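Local coordinates for protein Exo-alpha-sialidase (Clostridium perfringens, PDB 2V72) that binds galactose as a family 32 carbohydrate-binding module of a large sialidase toxin, probably anchoring the enzyme on galactose-bearing glycans, at residues E8-Q13 and E138-E143; S22-P28 and M40-W45; Q53-L59 and A119-T125; G60-S66 and P116-E120. All coordinates share one frame; numbering follows the deposited sequence.

From the N terminus, residues 8-13 lie along 138-143, at the end of the last strand, 135-142, so contact 1 closes the widest loop and encloses the other three. Contact 2 follows as a short loop, bringing 22-28 against 40-45 at the galactose pocket, and it closes before contact 3 opens. Strand 53-59 then pairs with 121-125 in contact 3, and 60-66 with 116-119 in contact 4; the two end on the same stretch, sharing Ala119 and Glu120. Contact 3 belongs to one sheet of the sandwich, contacts 1, 2 and 4 reach the other. Contacts 2 and 4 lie far apart, their nearest atoms about 17 Å from each other.

Contact 1: E8-Q13 and E138-E143; sequences ETAIPQ and ELNVYE. With CA (calcium ion), chain B.
Ala10 and Tyr142 form a single backbone bridge, framed by hydrogen bonds from Ile11 N to Val141 O (2.9 Å) and from Glu143 N to Thr9 O (2.7 Å). Ala10 CB lies 3.6 Å from Tyr142 CE2, oblique to the ring. The extended Glu8 chain crosses Tyr142 at about a right angle near its CB, and its OE2 is bound by the hydroxyls of Ser66 and Ser67. Ile11 CD1 packs 3.8 Å from Val141 CG1, and Ile11 CG1 also meets CG of Glu143, whose OE1 accepts from Lys64 N. Bringing the two chain ends together is characteristic of the F5/8 type C (discoidin-like) beta-sandwich. Gln13 NE2 grips the strand twice, with both acceptors in its amide plane: Leu139 O at 2.6 Å, approached from above the carbonyl plane, and Glu138 OE1 at 2.8 Å, met on the syn side but tilted 30° out of the carboxylate plane. Bent at chi2 (-59°), Glu138 turns its other oxygen, OE2, to the calcium ion 2.4 Å away, making Gln13 a second-shell residue of a site completed by Ser31, Asp34, Asn36, Thr39 and Ala137. A water accepts from Val141 N, within hydrogen-bonding distance of Ile11 O and Asn140 OD1.

Contact 2: S22-P28 and M40-W45; sequences SEEGQDP and MWHTKW. With GAL (beta-D-galactopyranose), chain C.
Trp45 is sandwiched between Glu24 and the sugar. Glu24 CG lies over one face in a CH-pi contact, 3.4 Å from the five-membered ring centroid and 15° off its normal, while galactose C4 sits over the opposite face. Bent at chi2 (57°), the Glu24 chain folds back so that OE1 accepts from Trp45 N (2.9 Å) on its anti side. At the indole edge, Trp45 NE1 donates to Asp27 OD2 at 3.0 Å; the acceptor is in the ring plane, but the N-H comes from above the carboxylate plane. The Gln26 amide meets the far end of the six-membered ring, its plane 78° from the indole. Asp27 runs alongside His42, its OD2 3.1 Å from His42 CB. His42 ND1 donates to Thr43 O (2.7 Å), which helps set the ring's rotation, with NE2 facing galactose O4 at 2.7 Å. Galactose O6 donates to Trp45 O (3.2 Å); Arg73, which also hydrogen-bonds the sugar, Asn78 and Phe133 complete the pocket. An aromatic platform under the sugar's C-H face, with a polar group reading axial O4, is consistent with selection of galactose; Asp27, accepting the indole N-H, would probably make the ring more electron-rich and may favour sugar stacking.

Contact 3: Q53-L59 and A119-T125; sequences QSLSVNL and AEEIKIT
Leu55 pairs with Ile124 and Val57 with Ile122 as antiparallel hydrogen-bonded pairs, alternating with the non-hydrogen-bonded pairs Ser54-Thr125, Ser56-Lys123 and Asn58-Glu121. The strand axes run 161° apart and approach to 4.6 Å. Bonding is tight throughout: Val57 N reaches Ile122 O at 2.8 Å, almost straight, and is answered by Ile122 N to Val57 O. At the end of the strand Leu59 N donates to Glu120 O (2.7 Å). The buried face carries Leu55, Val57, Ile122 and Ile124, joined by Leu59, whose CD2 lies 3.9 Å from Ile122 CD1 while CD1 leans toward Ala119 O.

The other face is polar and looser, partly open to solvent around Ser56, Asn58, Glu121 and Lys123. Here Asn58 and Glu121 cross at about a right angle: Asn58 ND2, with its partner in the amide plane, donates to the anti lone pair of Glu121 OE2 (2.8 Å). Glu121 OE1 accepts a hydrogen bond from a water (2.5 Å), which also bonds Ser56 OG. Extended all along its length, with CG opposite the backbone N (chi1 -167°), Lys123 runs past the two serines, its CG near Ser56 OG and its CE 3.3 Å from Ser54 OG.

Glu120 and Glu121 together face Ile89, a classic beta bulge where the chain turns its corner. In the five-stranded antiparallel sheet, 53-59 lies between 17-20 and 121-129, and 84-90 follows. The apolar face packs on the opposing sheet: Leu55 on Ile136, Ile122 on Val141 and Ile68, Ile124 on Leu139.

Contact 4: G60-S66 and P116-E120; sequences GKARKVS and PIDAE
Asp118 offers its carboxylate to Lys64, the syn lone pair of OD1 receiving NZ at 2.8 Å in a salt bridge. The other flat group, the Arg63 guanidinium, has Lys61 CG over one face, while its NH2 serves Leu59 O and a salt bridge to Glu15. Arg63 bends at chi2 (-81°), which carries this group away from 116-120, though its CB stays 3.5 Å from Ala119 O. Lys64 and Asp118 lie side by side on the exposed face; a final bend at chi4 (-56°) brings the ammonium back to the carboxylate.

On the inner face Val65 and Ile117 cross, with Val65 CG2 3.6 Å from Ile117 CG1, and Val65 CG1 leans loosely toward Ala119 CB. The axes of strands 62-66 and 116-119 run antiparallel, 151° apart. Val65 and Ile117 exchange bonds, Val65 N to Ile117 O being 2.7 Å, and so do Arg63 and Ala119, where Arg63 N meets Ala119 O (3.0 Å) from well above the carbonyl plane. Gly60 adopts a positive phi at which a CB would jam against the preceding carbonyl. Both chains turn corners here, at 60-61 and 120, and so pass between the two sheets of the sandwich.

Strand 62-71 also pairs with 109-113 and, through Ser66 and Tyr142, with 135-142. Asp118 and Ala119 touch Asn90 and Ala88 of strand 84-90, in the other sheet.

Contact 1: E8-Q13 and E138-E143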
# COMPACT_ATOMS: atom_id res chain seq x y z
N GLU A 8 16.29 -9.15 8.74
CA GLU A 8 15.36 -8.66 7.72
C GLU A 8 15.85 -7.28 7.32
O GLU A 8 16.47 -6.58 8.13
CB GLU A 8 13.93 -8.61 8.27
CG GLU A 8 12.83 -8.72 7.21
CD GLU A 8 11.42 -8.74 7.79
OE1 GLU A 8 11.26 -8.42 9.00
OE2 GLU A 8 10.47 -9.08 7.05
N THR A 9 15.60 -6.90 6.07
CA THR A 9 16.17 -5.68 5.50
C THR A 9 15.09 -4.84 4.82
O THR A 9 14.23 -5.36 4.11
CB THR A 9 17.29 -6.01 4.47
OG1 THR A 9 18.20 -6.97 5.04
CG2 THR A 9 18.08 -4.76 4.09
N ALA A 10 15.14 -3.53 5.05
CA ALA A 10 14.18 -2.60 4.46
C ALA A 10 14.64 -2.12 3.09
O ALA A 10 15.76 -1.62 2.95
CB ALA A 10 13.96 -1.42 5.40
N ILE A 11 13.79 -2.29 2.08
CA ILE A 11 14.07 -1.74 0.76
C ILE A 11 13.96 -0.21 0.84
O ILE A 11 12.94 0.31 1.31
CB ILE A 11 13.12 -2.30 -0.34
CG1 ILE A 11 13.26 -3.83 -0.45
CG2 ILE A 11 13.40 -1.63 -1.69
CD1 ILE A 11 12.09 -4.53 -1.14
N PRO A 12 15.02 0.50 0.41
CA PRO A 12 14.95 1.96 0.41
C PRO A 12 13.76 2.43 -0.43
O PRO A 12 13.59 1.98 -1.57
CB PRO A 12 16.27 2.37 -0.23
CG PRO A 12 17.18 1.21 -0.03
CD PRO A 12 16.31 0.01 -0.09
N GLN A 13 12.95 3.31 0.16
CA GLN A 13 11.78 3.88 -0.49
C GLN A 13 12.18 4.81 -1.63
O GLN A 13 11.39 5.02 -2.56
CB GLN A 13 10.93 4.64 0.54
CG GLN A 13 10.16 3.76 1.51
CD GLN A 13 9.29 4.55 2.47
OE1 GLN A 13 9.72 5.55 3.04
NE2 GLN A 13 8.05 4.11 2.66
N GLU A 138 2.24 5.54 5.03
CA GLU A 138 3.55 4.94 4.72
C GLU A 138 3.45 3.47 4.31
O GLU A 138 2.65 2.71 4.86
CB GLU A 138 4.53 5.08 5.89
CG GLU A 138 5.24 6.41 5.99
CD GLU A 138 6.05 6.74 4.76
OE1 GLU A 138 7.01 6.00 4.45
OE2 GLU A 138 5.72 7.75 4.11
N LEU A 139 4.27 3.09 3.33
CA LEU A 139 4.35 1.72 2.88
C LEU A 139 5.82 1.30 2.79
O LEU A 139 6.62 1.95 2.11
CB LEU A 139 3.66 1.52 1.53
CG LEU A 139 3.53 0.05 1.14
CD1 LEU A 139 2.15 -0.26 0.59
CD2 LEU A 139 4.64 -0.40 0.19
N ASN A 140 6.15 0.23 3.50
CA ASN A 140 7.51 -0.28 3.52
C ASN A 140 7.54 -1.74 3.10
O ASN A 140 6.58 -2.49 3.33
CB ASN A 140 8.12 -0.10 4.91
CG ASN A 140 8.48 1.33 5.19
OD1 ASN A 140 9.53 1.81 4.75
ND2 ASN A 140 7.60 2.04 5.91
N VAL A 141 8.63 -2.14 2.46
CA VAL A 141 8.75 -3.50 1.94
C VAL A 141 10.06 -4.09 2.43
O VAL A 141 11.11 -3.46 2.34
CB VAL A 141 8.66 -3.57 0.39
CG1 VAL A 141 8.50 -5.02 -0.07
CG2 VAL A 141 7.49 -2.74 -0.13
N TYR A 142 9.98 -5.29 2.97
CA TYR A 142 11.13 -5.88 3.63
C TYR A 142 11.58 -7.13 2.91
O TYR A 142 10.76 -7.88 2.39
CB TYR A 142 10.82 -6.14 5.10
CG TYR A 142 10.50 -4.87 5.85
CD1 TYR A 142 9.19 -4.36 5.87
CD2 TYR A 142 11.50 -4.16 6.50
CE1 TYR A 142 8.90 -3.19 6.54
CE2 TYR A 142 11.21 -2.98 7.18
CZ TYR A 142 9.91 -2.50 7.19
OH TYR A 142 9.63 -1.33 7.85
N GLU A 143 12.90 -7.30 2.84
CA GLU A 143 13.52 -8.54 2.35
C GLU A 143 14.18 -9.25 3.52
O GLU A 143 14.82 -10.29 3.35
CB GLU A 143 14.57 -8.26 1.26
CG GLU A 143 14.10 -7.40 0.09
CD GLU A 143 15.01 -7.53 -1.13
OE1 GLU A 143 14.91 -8.57 -1.84
OE2 GLU A 143 15.82 -6.61 -1.39
CA CA B . 4.07 9.49 3.90
O HOH W 1 10.61 -0.12 2.52

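Contact 2: S22-P28 and M40-W45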
# COMPACT_ATOMS: atom_id res chain seq x y z
N SER A 22 -6.58 6.32 -8.06
CA SER A 22 -7.27 7.50 -7.53
C SER A 22 -6.39 8.19 -6.50
O SER A 22 -5.83 7.54 -5.60
CB SER A 22 -8.59 7.12 -6.87
OG SER A 22 -9.26 8.28 -6.40
N GLU A 23 -6.24 9.50 -6.64
CA GLU A 23 -5.46 10.29 -5.70
C GLU A 23 -5.94 11.73 -5.63
O GLU A 23 -6.17 12.39 -6.66
CB GLU A 23 -3.94 10.19 -5.96
CG GLU A 23 -3.44 10.67 -7.33
CD GLU A 23 -2.19 9.94 -7.81
OE1 GLU A 23 -1.17 9.92 -7.08
OE2 GLU A 23 -2.21 9.38 -8.93
N GLU A 24 -6.14 12.19 -4.40
CA GLU A 24 -6.36 13.59 -4.12
C GLU A 24 -5.08 14.33 -4.45
O GLU A 24 -3.99 13.82 -4.18
CB GLU A 24 -6.74 13.79 -2.64
CG GLU A 24 -7.06 15.23 -2.25
CD GLU A 24 -8.18 15.86 -3.07
OE1 GLU A 24 -9.22 15.19 -3.31
OE2 GLU A 24 -8.02 17.03 -3.48
N GLY A 25 -5.21 15.51 -5.06
CA GLY A 25 -4.06 16.32 -5.46
C GLY A 25 -3.06 16.53 -4.34
O GLY A 25 -1.85 16.44 -4.54
N GLN A 26 -3.59 16.79 -3.15
CA GLN A 26 -2.81 16.96 -1.91
C GLN A 26 -2.19 15.65 -1.41
O GLN A 26 -1.15 15.66 -0.75
CB GLN A 26 -3.75 17.54 -0.85
CG GLN A 26 -3.23 17.57 0.56
CD GLN A 26 -4.26 18.14 1.53
OE1 GLN A 26 -4.98 19.08 1.21
NE2 GLN A 26 -4.31 17.56 2.72
N ASP A 27 -2.84 14.52 -1.73
CA ASP A 27 -2.43 13.20 -1.26
C ASP A 27 -2.06 12.26 -2.41
O ASP A 27 -2.79 11.30 -2.68
CB ASP A 27 -3.57 12.57 -0.46
CG ASP A 27 -3.98 13.41 0.73
OD1 ASP A 27 -3.16 14.21 1.22
OD2 ASP A 27 -5.13 13.26 1.19
N PRO A 28 -0.93 12.52 -3.10
CA PRO A 28 -0.55 11.67 -4.23
C PRO A 28 0.02 10.32 -3.78
O PRO A 28 0.44 10.17 -2.64
CB PRO A 28 0.53 12.48 -4.94
CG PRO A 28 1.16 13.28 -3.85
CD PRO A 28 0.06 13.59 -2.87
N MET A 40 0.14 11.34 3.42
CA MET A 40 -0.50 10.10 2.99
C MET A 40 -0.88 10.07 1.51
O MET A 40 -1.04 11.13 0.89
CB MET A 40 -1.76 9.85 3.82
CG MET A 40 -2.87 10.85 3.59
SD MET A 40 -4.21 10.59 4.76
CE MET A 40 -3.64 11.62 6.11
N TRP A 41 -1.03 8.86 0.97
CA TRP A 41 -1.81 8.65 -0.24
C TRP A 41 -3.26 8.54 0.19
O TRP A 41 -3.57 7.90 1.20
CB TRP A 41 -1.38 7.38 -0.99
CG TRP A 41 -2.42 6.95 -2.01
CD1 TRP A 41 -2.78 7.62 -3.14
CD2 TRP A 41 -3.25 5.78 -1.96
NE1 TRP A 41 -3.77 6.95 -3.80
CE2 TRP A 41 -4.08 5.81 -3.10
CE3 TRP A 41 -3.37 4.70 -1.07
CZ2 TRP A 41 -5.02 4.81 -3.38
CZ3 TRP A 41 -4.30 3.71 -1.34
CH2 TRP A 41 -5.11 3.77 -2.50
N HIS A 42 -4.16 9.16 -0.57
CA HIS A 42 -5.57 9.14 -0.24
C HIS A 42 -6.31 9.30 -1.56
O HIS A 42 -5.90 10.08 -2.42
CB HIS A 42 -5.87 10.30 0.72
CG HIS A 42 -7.20 10.23 1.40
ND1 HIS A 42 -8.40 10.18 0.72
CD2 HIS A 42 -7.52 10.27 2.72
CE1 HIS A 42 -9.40 10.16 1.58
NE2 HIS A 42 -8.89 10.22 2.80
N THR A 43 -7.39 8.53 -1.72
CA THR A 43 -8.23 8.66 -2.91
C THR A 43 -8.91 10.03 -2.88
O THR A 43 -8.84 10.73 -1.86
CB THR A 43 -9.26 7.51 -3.00
OG1 THR A 43 -10.09 7.50 -1.84
CG2 THR A 43 -8.53 6.15 -3.13
N LYS A 44 -9.53 10.44 -3.98
CA LYS A 44 -10.03 11.82 -4.04
C LYS A 44 -11.19 12.10 -3.10
O LYS A 44 -12.18 11.37 -3.05
CB LYS A 44 -10.29 12.33 -5.47
CG LYS A 44 -11.16 11.50 -6.35
CD LYS A 44 -11.24 12.13 -7.77
CE LYS A 44 -9.86 12.34 -8.39
NZ LYS A 44 -9.93 12.93 -9.77
N TRP A 45 -11.01 13.17 -2.33
CA TRP A 45 -11.88 13.52 -1.21
C TRP A 45 -13.36 13.66 -1.58
O TRP A 45 -14.22 13.42 -0.73
CB TRP A 45 -11.40 14.82 -0.59
CG TRP A 45 -10.03 14.77 0.06
CD1 TRP A 45 -9.13 13.73 0.05
CD2 TRP A 45 -9.40 15.83 0.79
NE1 TRP A 45 -7.98 14.09 0.73
CE2 TRP A 45 -8.13 15.37 1.19
CE3 TRP A 45 -9.80 17.13 1.14
CZ2 TRP A 45 -7.25 16.16 1.94
CZ3 TRP A 45 -8.92 17.91 1.88
CH2 TRP A 45 -7.66 17.43 2.28
C1 GAL C . -11.06 15.24 5.62
C2 GAL C . -9.75 14.50 5.87
C3 GAL C . -9.07 14.13 4.55
C4 GAL C . -10.04 13.48 3.56
C5 GAL C . -11.33 14.28 3.45
C6 GAL C . -12.34 13.54 2.57
O1 GAL C . -11.73 15.37 6.85
O2 GAL C . -8.89 15.28 6.68
O3 GAL C . -8.02 13.22 4.80
O4 GAL C . -10.35 12.17 3.97
O5 GAL C . -11.89 14.50 4.74
O6 GAL C . -13.37 14.42 2.18
O HOH W 2 -0.61 13.94 2.22

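Contact 3: Q53-L59 and A119-T125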
# COMPACT_ATOMS: atom_id res chain seq x y z
N GLN A 53 -10.13 0.82 -5.28
CA GLN A 53 -9.06 1.61 -5.86
C GLN A 53 -7.77 1.01 -5.32
O GLN A 53 -7.81 0.31 -4.30
CB GLN A 53 -9.17 3.10 -5.49
CG GLN A 53 -10.45 3.80 -5.97
CD GLN A 53 -10.53 3.96 -7.49
OE1 GLN A 53 -9.51 4.13 -8.17
NE2 GLN A 53 -11.75 3.90 -8.02
N SER A 54 -6.64 1.28 -5.97
CA SER A 54 -5.40 0.62 -5.63
C SER A 54 -4.19 1.54 -5.67
O SER A 54 -4.24 2.60 -6.28
CB SER A 54 -5.16 -0.57 -6.56
OG SER A 54 -4.96 -0.12 -7.89
N LEU A 55 -3.12 1.12 -4.99
CA LEU A 55 -1.84 1.81 -5.02
C LEU A 55 -0.80 0.80 -5.47
O LEU A 55 -0.66 -0.27 -4.87
CB LEU A 55 -1.49 2.36 -3.63
CG LEU A 55 -0.05 2.82 -3.34
CD1 LEU A 55 0.25 4.18 -3.94
CD2 LEU A 55 0.23 2.84 -1.83
N SER A 56 -0.09 1.12 -6.55
CA SER A 56 0.97 0.25 -7.03
C SER A 56 2.29 0.89 -6.67
O SER A 56 2.47 2.09 -6.85
CB SER A 56 0.89 0.04 -8.55
OG SER A 56 -0.34 -0.54 -8.92
N VAL A 57 3.19 0.07 -6.14
CA VAL A 57 4.52 0.51 -5.79
C VAL A 57 5.54 -0.36 -6.52
O VAL A 57 5.63 -1.58 -6.27
CB VAL A 57 4.75 0.45 -4.25
CG1 VAL A 57 6.15 0.93 -3.90
CG2 VAL A 57 3.70 1.29 -3.52
N ASN A 58 6.27 0.26 -7.43
CA ASN A 58 7.37 -0.41 -8.12
C ASN A 58 8.59 -0.40 -7.23
O ASN A 58 8.90 0.61 -6.60
CB ASN A 58 7.67 0.26 -9.46
CG ASN A 58 8.63 -0.53 -10.30
OD1 ASN A 58 9.85 -0.43 -10.14
ND2 ASN A 58 8.09 -1.34 -11.21
N LEU A 59 9.29 -1.53 -7.19
CA LEU A 59 10.33 -1.75 -6.19
C LEU A 59 11.73 -1.40 -6.67
O LEU A 59 12.68 -1.37 -5.88
CB LEU A 59 10.26 -3.19 -5.65
CG LEU A 59 8.92 -3.66 -5.08
CD1 LEU A 59 8.97 -5.13 -4.72
CD2 LEU A 59 8.46 -2.83 -3.87
N ALA A 119 9.20 -10.35 -6.49
CA ALA A 119 8.36 -9.26 -6.98
C ALA A 119 9.18 -8.03 -7.35
O ALA A 119 10.08 -7.64 -6.60
CB ALA A 119 7.30 -8.90 -5.93
N GLU A 120 8.86 -7.44 -8.50
CA GLU A 120 9.44 -6.15 -8.91
C GLU A 120 8.49 -5.00 -8.55
O GLU A 120 8.89 -3.83 -8.53
CB GLU A 120 9.66 -6.10 -10.43
CG GLU A 120 9.72 -7.43 -11.17
CD GLU A 120 9.20 -7.32 -12.59
OE1 GLU A 120 8.17 -7.96 -12.90
OE2 GLU A 120 9.80 -6.58 -13.40
N GLU A 121 7.23 -5.35 -8.28
CA GLU A 121 6.18 -4.38 -8.03
C GLU A 121 5.11 -5.01 -7.14
O GLU A 121 4.87 -6.21 -7.22
CB GLU A 121 5.58 -3.90 -9.35
CG GLU A 121 4.70 -2.65 -9.24
CD GLU A 121 4.35 -2.05 -10.58
OE1 GLU A 121 3.14 -1.96 -10.90
OE2 GLU A 121 5.28 -1.66 -11.33
N ILE A 122 4.49 -4.19 -6.29
CA ILE A 122 3.39 -4.64 -5.42
C ILE A 122 2.19 -3.72 -5.56
O ILE A 122 2.33 -2.51 -5.70
CB ILE A 122 3.82 -4.67 -3.94
CG1 ILE A 122 5.06 -5.54 -3.75
CG2 ILE A 122 2.69 -5.21 -3.06
CD1 ILE A 122 5.79 -5.26 -2.48
N LYS A 123 1.00 -4.31 -5.51
CA LYS A 123 -0.23 -3.55 -5.65
C LYS A 123 -1.15 -3.82 -4.46
O LYS A 123 -1.56 -4.95 -4.22
CB LYS A 123 -0.93 -3.95 -6.95
CG LYS A 123 -2.07 -3.05 -7.38
CD LYS A 123 -2.86 -3.74 -8.47
CE LYS A 123 -3.61 -2.76 -9.35
NZ LYS A 123 -4.33 -3.47 -10.46
N ILE A 124 -1.47 -2.76 -3.73
CA ILE A 124 -2.44 -2.85 -2.64
C ILE A 124 -3.78 -2.32 -3.14
O ILE A 124 -3.90 -1.14 -3.49
CB ILE A 124 -2.02 -2.04 -1.38
CG1 ILE A 124 -0.53 -2.24 -1.05
CG2 ILE A 124 -2.95 -2.36 -0.19
CD1 ILE A 124 -0.08 -3.70 -0.90
N THR A 125 -4.78 -3.20 -3.15
CA THR A 125 -6.12 -2.86 -3.57
C THR A 125 -7.03 -2.74 -2.36
O THR A 125 -7.10 -3.66 -1.54
CB THR A 125 -6.70 -3.90 -4.57
OG1 THR A 125 -5.88 -3.93 -5.75
CG2 THR A 125 -8.14 -3.58 -4.96
O HOH W 3 0.95 -2.79 -10.15

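Contact 4: G60-S66 and P116-E120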
# COMPACT_ATOMS: atom_id res chain seq x y z
N GLY A 60 11.86 -1.12 -7.97
CA GLY A 60 13.14 -0.72 -8.56
C GLY A 60 13.88 -1.85 -9.25
O GLY A 60 14.44 -1.67 -10.32
N LYS A 61 13.88 -3.02 -8.61
CA LYS A 61 14.48 -4.23 -9.19
C LYS A 61 13.72 -5.47 -8.72
O LYS A 61 12.72 -5.35 -8.01
CB LYS A 61 15.98 -4.32 -8.88
CG LYS A 61 16.35 -4.46 -7.41
CD LYS A 61 17.88 -4.44 -7.25
CE LYS A 61 18.34 -4.95 -5.88
NZ LYS A 61 18.03 -6.40 -5.66
N ALA A 62 14.19 -6.65 -9.12
CA ALA A 62 13.62 -7.90 -8.63
C ALA A 62 14.01 -8.12 -7.17
O ALA A 62 15.19 -8.15 -6.82
CB ALA A 62 14.08 -9.07 -9.50
N ARG A 63 13.01 -8.25 -6.31
CA ARG A 63 13.21 -8.40 -4.88
C ARG A 63 12.60 -9.71 -4.38
O ARG A 63 11.74 -10.28 -5.04
CB ARG A 63 12.57 -7.23 -4.13
CG ARG A 63 12.93 -5.85 -4.65
CD ARG A 63 14.28 -5.37 -4.15
NE ARG A 63 14.50 -3.99 -4.57
CZ ARG A 63 15.52 -3.21 -4.19
NH1 ARG A 63 16.46 -3.67 -3.37
NH2 ARG A 63 15.59 -1.97 -4.65
N LYS A 64 13.05 -10.17 -3.21
CA LYS A 64 12.46 -11.31 -2.52
C LYS A 64 11.82 -10.83 -1.23
O LYS A 64 12.49 -10.75 -0.19
CB LYS A 64 13.52 -12.38 -2.22
CG LYS A 64 14.04 -13.13 -3.43
CD LYS A 64 15.06 -14.19 -3.01
CE LYS A 64 15.61 -14.95 -4.21
NZ LYS A 64 14.52 -15.59 -5.03
N VAL A 65 10.53 -10.51 -1.28
CA VAL A 65 9.91 -9.81 -0.16
C VAL A 65 9.32 -10.76 0.87
O VAL A 65 8.55 -11.67 0.56
CB VAL A 65 8.92 -8.66 -0.62
CG1 VAL A 65 9.28 -8.14 -2.01
CG2 VAL A 65 7.46 -9.09 -0.57
N SER A 66 9.74 -10.56 2.12
CA SER A 66 9.28 -11.38 3.24
C SER A 66 8.15 -10.71 4.01
O SER A 66 7.38 -11.40 4.68
CB SER A 66 10.44 -11.76 4.16
OG SER A 66 11.36 -10.69 4.34
N PRO A 116 9.39 -16.20 1.10
CA PRO A 116 9.58 -14.86 0.52
C PRO A 116 9.24 -14.82 -0.97
O PRO A 116 9.67 -15.69 -1.74
CB PRO A 116 11.07 -14.58 0.74
CG PRO A 116 11.49 -15.53 1.81
CD PRO A 116 10.67 -16.76 1.59
N ILE A 117 8.47 -13.82 -1.38
CA ILE A 117 7.98 -13.75 -2.74
C ILE A 117 8.84 -12.89 -3.66
O ILE A 117 9.33 -11.83 -3.27
CB ILE A 117 6.48 -13.37 -2.81
CG1 ILE A 117 6.19 -12.09 -2.01
CG2 ILE A 117 5.63 -14.52 -2.28
CD1 ILE A 117 5.02 -11.26 -2.54
N ASP A 118 9.04 -13.38 -4.88
CA ASP A 118 9.75 -12.64 -5.92
C ASP A 118 8.79 -11.61 -6.49
O ASP A 118 7.68 -11.96 -6.90
CB ASP A 118 10.22 -13.59 -7.04
CG ASP A 118 11.12 -14.70 -6.53
OD1 ASP A 118 12.28 -14.41 -6.13
OD2 ASP A 118 10.68 -15.86 -6.54
N ALA A 119 9.20 -10.35 -6.49
CA ALA A 119 8.36 -9.26 -6.98
C ALA A 119 9.18 -8.03 -7.35
O ALA A 119 10.08 -7.64 -6.60
CB ALA A 119 7.30 -8.90 -5.93
N GLU A 120 8.86 -7.44 -8.50
CA GLU A 120 9.44 -6.15 -8.91
C GLU A 120 8.49 -5.00 -8.55
O GLU A 120 8.89 -3.83 -8.53
CB GLU A 120 9.66 -6.10 -10.43
CG GLU A 120 9.72 -7.43 -11.17
CD GLU A 120 9.20 -7.32 -12.59
OE1 GLU A 120 8.17 -7.96 -12.90
OE2 GLU A 120 9.80 -6.58 -13.40